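Local coordinates for outer membrane protein Omp121 (Bacteroides thetaiotaomicron, PDB 5FQ8), which probably takes up nutrients across the outer membrane as a TonB-dependent receptor, with a plug domain inside a transmembrane beta-barrel, at residues A766-R771 against V787-F792; I777-S782 against P857-K862. All blocks are in the same frame, centred on the assembly; numbering follows the deposited sequence.

Contact 1 (A766-R771 against V787-F792); sequences AQVAER and VEASEF
V787 O accepts a hydrogen bond from E770 N at 2.7 Å. A789 N gives a second bond to V768 O at 3.1 Å, almost straight (171°). The two bonds flank A769 and E788, which form a single beta bridge. Past the bridge, segment 787-792 bows out around S790 and E791. It returns at F792, whose CA is 4.7 Å from Q767 CA. In the gap a water accepts from V768 N and lies close to E791 O.

The ring of F792 sets one face against the backbone of A766 and Q767. Q767 N sits over the ring centre, and Q767 CB is near F792 CE1. With CG anti to its own carbonyl carbon (chi1 -84°), the F792 ring lies over the A766-Q767 peptide. At the other end the E770 side chain runs alongside that of V787, with E770 OE1 3.5 Å from V787 CG1. E770 reaches out as an extended chain (chi1 -175°), and a second water, held by E788 O, bonds weakly to OE1.

E770 OE2 forms a salt bridge with K862. E788 OE2 is hydrogen-bonded to a polar side chain on the chain of another protein. A766 pairs with G793 in the antiparallel strands 763-766 and 793-794; the A769-E788 bridge is separate. The clear direct hydrogen bonds are thus backbone ones, while E770 and E788 each turn OE2 to an outside partner, the latter across a protein interface.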
loop_
_atom_site.group_PDB
_atom_site.type_symbol
_atom_site.label_atom_id
_atom_site.label_comp_id
_atom_site.label_asym_id
_atom_site.label_seq_id
_atom_site.Cartn_x
_atom_site.Cartn_y
_atom_site.Cartn_z
ATOM N N ALA B 766 32.572 20.431 -7.822
ATOM C CA ALA B 766 31.479 21.380 -7.967
ATOM C C ALA B 766 31.813 22.349 -9.087
ATOM O O ALA B 766 32.970 22.495 -9.472
ATOM C CB ALA B 766 31.222 22.117 -6.655
ATOM N N GLN B 767 30.787 23.007 -9.615
ATOM C CA GLN B 767 30.996 23.864 -10.777
ATOM C C GLN B 767 31.670 25.167 -10.362
ATOM O O GLN B 767 31.184 25.882 -9.486
ATOM C CB GLN B 767 29.688 24.138 -11.527
ATOM C CG GLN B 767 28.609 24.875 -10.791
ATOM C CD GLN B 767 27.771 25.748 -11.694
ATOM O OE1 GLN B 767 27.893 25.690 -12.901
ATOM N NE2 GLN B 767 26.924 26.570 -11.109
ATOM N N VAL B 768 32.807 25.448 -10.987
ATOM C CA VAL B 768 33.545 26.683 -10.821
ATOM C C VAL B 768 33.482 27.432 -12.139
ATOM O O VAL B 768 33.137 26.866 -13.173
ATOM C CB VAL B 768 35.003 26.421 -10.398
ATOM C CG1 VAL B 768 35.753 25.787 -11.529
ATOM C CG2 VAL B 768 35.692 27.705 -9.907
ATOM N N ALA B 769 33.798 28.720 -12.096
ATOM C CA ALA B 769 33.752 29.491 -13.322
ATOM C C ALA B 769 35.045 29.355 -14.105
ATOM O O ALA B 769 36.089 28.981 -13.575
ATOM C CB ALA B 769 33.468 30.955 -13.041
ATOM N N GLU B 770 34.949 29.634 -15.400
ATOM C CA GLU B 770 36.104 29.562 -16.281
ATOM C C GLU B 770 37.046 30.736 -16.027
ATOM O O GLU B 770 36.622 31.844 -15.691
ATOM C CB GLU B 770 35.640 29.553 -17.737
ATOM C CG GLU B 770 36.750 29.361 -18.753
ATOM C CD GLU B 770 36.293 29.474 -20.187
ATOM O OE1 GLU B 770 35.195 29.994 -20.440
ATOM O OE2 GLU B 770 37.046 29.035 -21.069
ATOM N N ARG B 771 38.339 30.475 -16.174
ATOM C CA ARG B 771 39.365 31.495 -16.008
ATOM C C ARG B 771 40.263 31.514 -17.235
ATOM O O ARG B 771 40.456 30.493 -17.896
ATOM C CB ARG B 771 40.226 31.256 -14.761
ATOM C CG ARG B 771 39.464 31.073 -13.464
ATOM C CD ARG B 771 39.297 32.373 -12.712
ATOM N NE ARG B 771 38.464 32.196 -11.528
ATOM C CZ ARG B 771 38.353 33.076 -10.540
ATOM N NH1 ARG B 771 39.025 34.213 -10.565
ATOM N NH2 ARG B 771 37.571 32.806 -9.518
ATOM N N VAL B 787 30.929 32.338 -16.636
ATOM C CA VAL B 787 30.830 31.241 -17.585
ATOM C C VAL B 787 31.355 29.979 -16.920
ATOM O O VAL B 787 32.430 29.990 -16.311
ATOM C CB VAL B 787 31.613 31.552 -18.872
ATOM C CG1 VAL B 787 31.753 30.304 -19.702
ATOM C CG2 VAL B 787 30.918 32.632 -19.662
ATOM N N GLU B 788 30.609 28.890 -17.051
ATOM C CA GLU B 788 31.013 27.641 -16.429
ATOM C C GLU B 788 32.252 27.068 -17.101
ATOM O O GLU B 788 32.376 27.081 -18.325
ATOM C CB GLU B 788 29.866 26.637 -16.489
ATOM C CG GLU B 788 30.204 25.256 -15.971
ATOM C CD GLU B 788 28.984 24.472 -15.591
ATOM O OE1 GLU B 788 27.883 25.047 -15.620
ATOM O OE2 GLU B 788 29.121 23.283 -15.263
ATOM N N ALA B 789 33.172 26.561 -16.291
ATOM C CA ALA B 789 34.340 25.883 -16.818
ATOM C C ALA B 789 33.949 24.554 -17.447
ATOM O O ALA B 789 32.811 24.103 -17.360
ATOM C CB ALA B 789 35.368 25.656 -15.718
ATOM N N SER B 790 34.916 23.923 -18.092
ATOM C CA SER B 790 34.610 22.726 -18.856
ATOM C C SER B 790 34.267 21.570 -17.939
ATOM O O SER B 790 33.257 20.889 -18.131
ATOM C CB SER B 790 35.787 22.366 -19.750
ATOM O OG SER B 790 35.648 21.055 -20.249
ATOM N N GLU B 791 35.094 21.335 -16.938
ATOM C CA GLU B 791 34.864 20.262 -15.990
ATOM C C GLU B 791 34.612 20.849 -14.610
ATOM O O GLU B 791 35.016 21.969 -14.309
ATOM C CB GLU B 791 36.056 19.313 -15.971
ATOM C CG GLU B 791 36.577 18.986 -17.357
ATOM C CD GLU B 791 37.931 18.317 -17.325
ATOM O OE1 GLU B 791 38.499 18.201 -16.220
ATOM O OE2 GLU B 791 38.427 17.911 -18.399
ATOM N N PHE B 792 33.909 20.101 -13.776
ATOM C CA PHE B 792 33.793 20.510 -12.390
ATOM C C PHE B 792 35.168 20.513 -11.743
ATOM O O PHE B 792 36.047 19.721 -12.093
ATOM C CB PHE B 792 32.868 19.577 -11.634
ATOM C CG PHE B 792 31.432 19.918 -11.776
ATOM C CD1 PHE B 792 31.007 20.827 -12.710
ATOM C CD2 PHE B 792 30.498 19.323 -10.955
ATOM C CE1 PHE B 792 29.674 21.127 -12.839
ATOM C CE2 PHE B 792 29.170 19.634 -11.066
ATOM C CZ PHE B 792 28.755 20.540 -12.006
HETATM O O HOH W 1 33.184 23.421 -13.323
HETATM O O HOH W 2 33.946 27.325 -20.574
#

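Contact 2 (I777-S782 against P857-K862)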
loop_
_atom_site.group_PDB
_atom_site.type_symbol
_atom_site.label_atom_id
_atom_site.label_comp_id
_atom_site.label_asym_id
_atom_site.label_seq_id
_atom_site.Cartn_x
_atom_site.Cartn_y
_atom_site.Cartn_z
ATOM N N ILE B 777 38.468 36.006 -14.483
ATOM C CA ILE B 777 37.211 35.271 -14.533
ATOM C C ILE B 777 36.535 35.536 -15.867
ATOM O O ILE B 777 36.378 36.689 -16.279
ATOM C CB ILE B 777 36.309 35.678 -13.359
ATOM C CG1 ILE B 777 35.020 34.887 -13.371
ATOM C CG2 ILE B 777 35.968 37.115 -13.409
ATOM C CD1 ILE B 777 35.064 33.788 -12.418
ATOM N N VAL B 778 36.145 34.476 -16.553
ATOM C CA VAL B 778 35.458 34.648 -17.820
ATOM C C VAL B 778 33.992 34.899 -17.541
ATOM O O VAL B 778 33.372 34.193 -16.750
ATOM C CB VAL B 778 35.643 33.424 -18.723
ATOM C CG1 VAL B 778 35.022 33.689 -20.057
ATOM C CG2 VAL B 778 37.099 33.088 -18.867
ATOM N N VAL B 779 33.429 35.900 -18.192
ATOM C CA VAL B 779 32.011 36.168 -18.089
ATOM C C VAL B 779 31.423 36.304 -19.485
ATOM O O VAL B 779 32.133 36.403 -20.479
ATOM C CB VAL B 779 31.719 37.422 -17.260
ATOM C CG1 VAL B 779 32.117 37.194 -15.829
ATOM C CG2 VAL B 779 32.476 38.557 -17.836
ATOM N N ASN B 780 30.100 36.307 -19.531
ATOM C CA ASN B 780 29.348 36.283 -20.773
ATOM C C ASN B 780 29.258 37.688 -21.325
ATOM O O ASN B 780 28.916 38.623 -20.599
ATOM C CB ASN B 780 27.957 35.705 -20.512
ATOM C CG ASN B 780 27.030 35.819 -21.700
ATOM O OD1 ASN B 780 26.483 36.883 -21.973
ATOM N ND2 ASN B 780 26.808 34.707 -22.384
ATOM N N SER B 781 29.550 37.824 -22.614
ATOM C CA SER B 781 29.635 39.138 -23.233
ATOM C C SER B 781 28.347 39.924 -23.085
ATOM O O SER B 781 28.374 41.154 -23.051
ATOM C CB SER B 781 29.983 38.975 -24.705
ATOM O OG SER B 781 30.831 37.858 -24.887
ATOM N N SER B 782 27.214 39.245 -22.981
ATOM C CA SER B 782 25.936 39.929 -23.053
ATOM C C SER B 782 25.264 40.094 -21.703
ATOM O O SER B 782 24.626 41.117 -21.462
ATOM C CB SER B 782 24.994 39.181 -23.995
ATOM O OG SER B 782 23.818 39.930 -24.224
ATOM N N PRO B 857 34.627 41.952 -10.812
ATOM C CA PRO B 857 36.015 42.402 -10.835
ATOM C C PRO B 857 36.922 41.356 -11.462
ATOM O O PRO B 857 36.781 40.159 -11.202
ATOM C CB PRO B 857 36.331 42.627 -9.351
ATOM C CG PRO B 857 35.039 42.954 -8.761
ATOM C CD PRO B 857 34.076 42.031 -9.455
ATOM N N ASN B 858 37.836 41.830 -12.314
ATOM C CA ASN B 858 38.828 41.019 -13.014
ATOM C C ASN B 858 38.229 40.231 -14.166
ATOM O O ASN B 858 38.751 39.180 -14.528
ATOM C CB ASN B 858 39.524 40.046 -12.060
ATOM C CG ASN B 858 40.946 40.433 -11.787
ATOM O OD1 ASN B 858 41.298 41.611 -11.852
ATOM N ND2 ASN B 858 41.781 39.447 -11.491
ATOM N N SER B 859 37.158 40.723 -14.756
ATOM C CA SER B 859 36.416 39.935 -15.722
ATOM C C SER B 859 36.972 40.102 -17.126
ATOM O O SER B 859 37.412 41.182 -17.515
ATOM C CB SER B 859 34.945 40.332 -15.695
ATOM O OG SER B 859 34.788 41.733 -15.770
ATOM N N VAL B 860 36.955 39.014 -17.886
ATOM C CA VAL B 860 37.308 39.037 -19.292
ATOM C C VAL B 860 36.141 38.489 -20.090
ATOM O O VAL B 860 35.165 37.992 -19.541
ATOM C CB VAL B 860 38.575 38.227 -19.585
ATOM C CG1 VAL B 860 39.692 38.696 -18.700
ATOM C CG2 VAL B 860 38.296 36.770 -19.362
ATOM N N ASN B 861 36.250 38.598 -21.402
ATOM C CA ASN B 861 35.383 37.888 -22.321
ATOM C C ASN B 861 36.259 36.967 -23.146
ATOM O O ASN B 861 37.370 37.333 -23.509
ATOM C CB ASN B 861 34.605 38.839 -23.215
ATOM C CG ASN B 861 33.667 39.718 -22.435
ATOM O OD1 ASN B 861 33.387 39.446 -21.287
ATOM N ND2 ASN B 861 33.175 40.769 -23.053
ATOM N N LYS B 862 35.781 35.759 -23.394
ATOM C CA LYS B 862 36.501 34.795 -24.210
ATOM C C LYS B 862 35.996 34.933 -25.635
ATOM O O LYS B 862 34.841 34.611 -25.925
ATOM C CB LYS B 862 36.283 33.387 -23.676
ATOM C CG LYS B 862 37.187 32.338 -24.252
ATOM C CD LYS B 862 36.707 30.985 -23.781
ATOM C CE LYS B 862 37.633 29.899 -24.227
ATOM N NZ LYS B 862 37.294 28.628 -23.575
HETATM O O HOH W 3 32.960 35.334 -22.879
#
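V860 uses both its backbone polar atoms on the facing segment. V860 N donates to I777 O at 2.9 Å, and V860 O receives V779 N at 3.0 Å. Both bonds are close to straight. A longer, more bent bond runs from I777 N to N858 O at 3.2 Å (141°). Past V779 a water continues the ladder, donating to V779 O and accepting from K862 N. This is parallel pairing: I777 lies beside S859 and V778 beside V860. Strand 777-778 is the outermost strand of a small three-stranded mixed sheet, with 859-865 central and 868-873 on the far side. The V778 backbone also bonds to E770 and V787.

V778 and V860 share a face of that sheet. Their side chains cross at a slant, CG2 of V778 3.9 Å from CG2 of V860. V778 CG1, anti to the backbone N (chi1 -175°), reaches K862 CB at 3.8 Å. K862 then runs out fully extended toward E770 and a salt bridge with an acidic side chain on the chain of another protein. On the I777 and S859 side, I777 CG2 lies against S859 CA at 3.7 Å, and V779 CG2 packs on S859 CB at 3.7 Å. Further along, N780 OD1 accepts from S782 N in an Asx turn.

The centres of contact 1 and contact 2 are about 13 Å apart, and the two touch. Their segments alternate along the chain: 766-771, 777-782, 787-792, then 857-862. Segment 777-782 therefore lies within the excursion between the two segments of contact 1. A salt bridge and backbone bonds join the contacts, and A769 packs on I777. Contact 1 begins at the end of the four-stranded antiparallel sheet 741-746, 752-756, 763-766, 793-794 and continues in the loops next to its last two strands. Contact 2 belongs to another sheet. Both lie well away from the chain's centre (about 32 and 42 Å, centre to centre). Residues of both touch other protein chains, so this region forms part of a protein-protein interface.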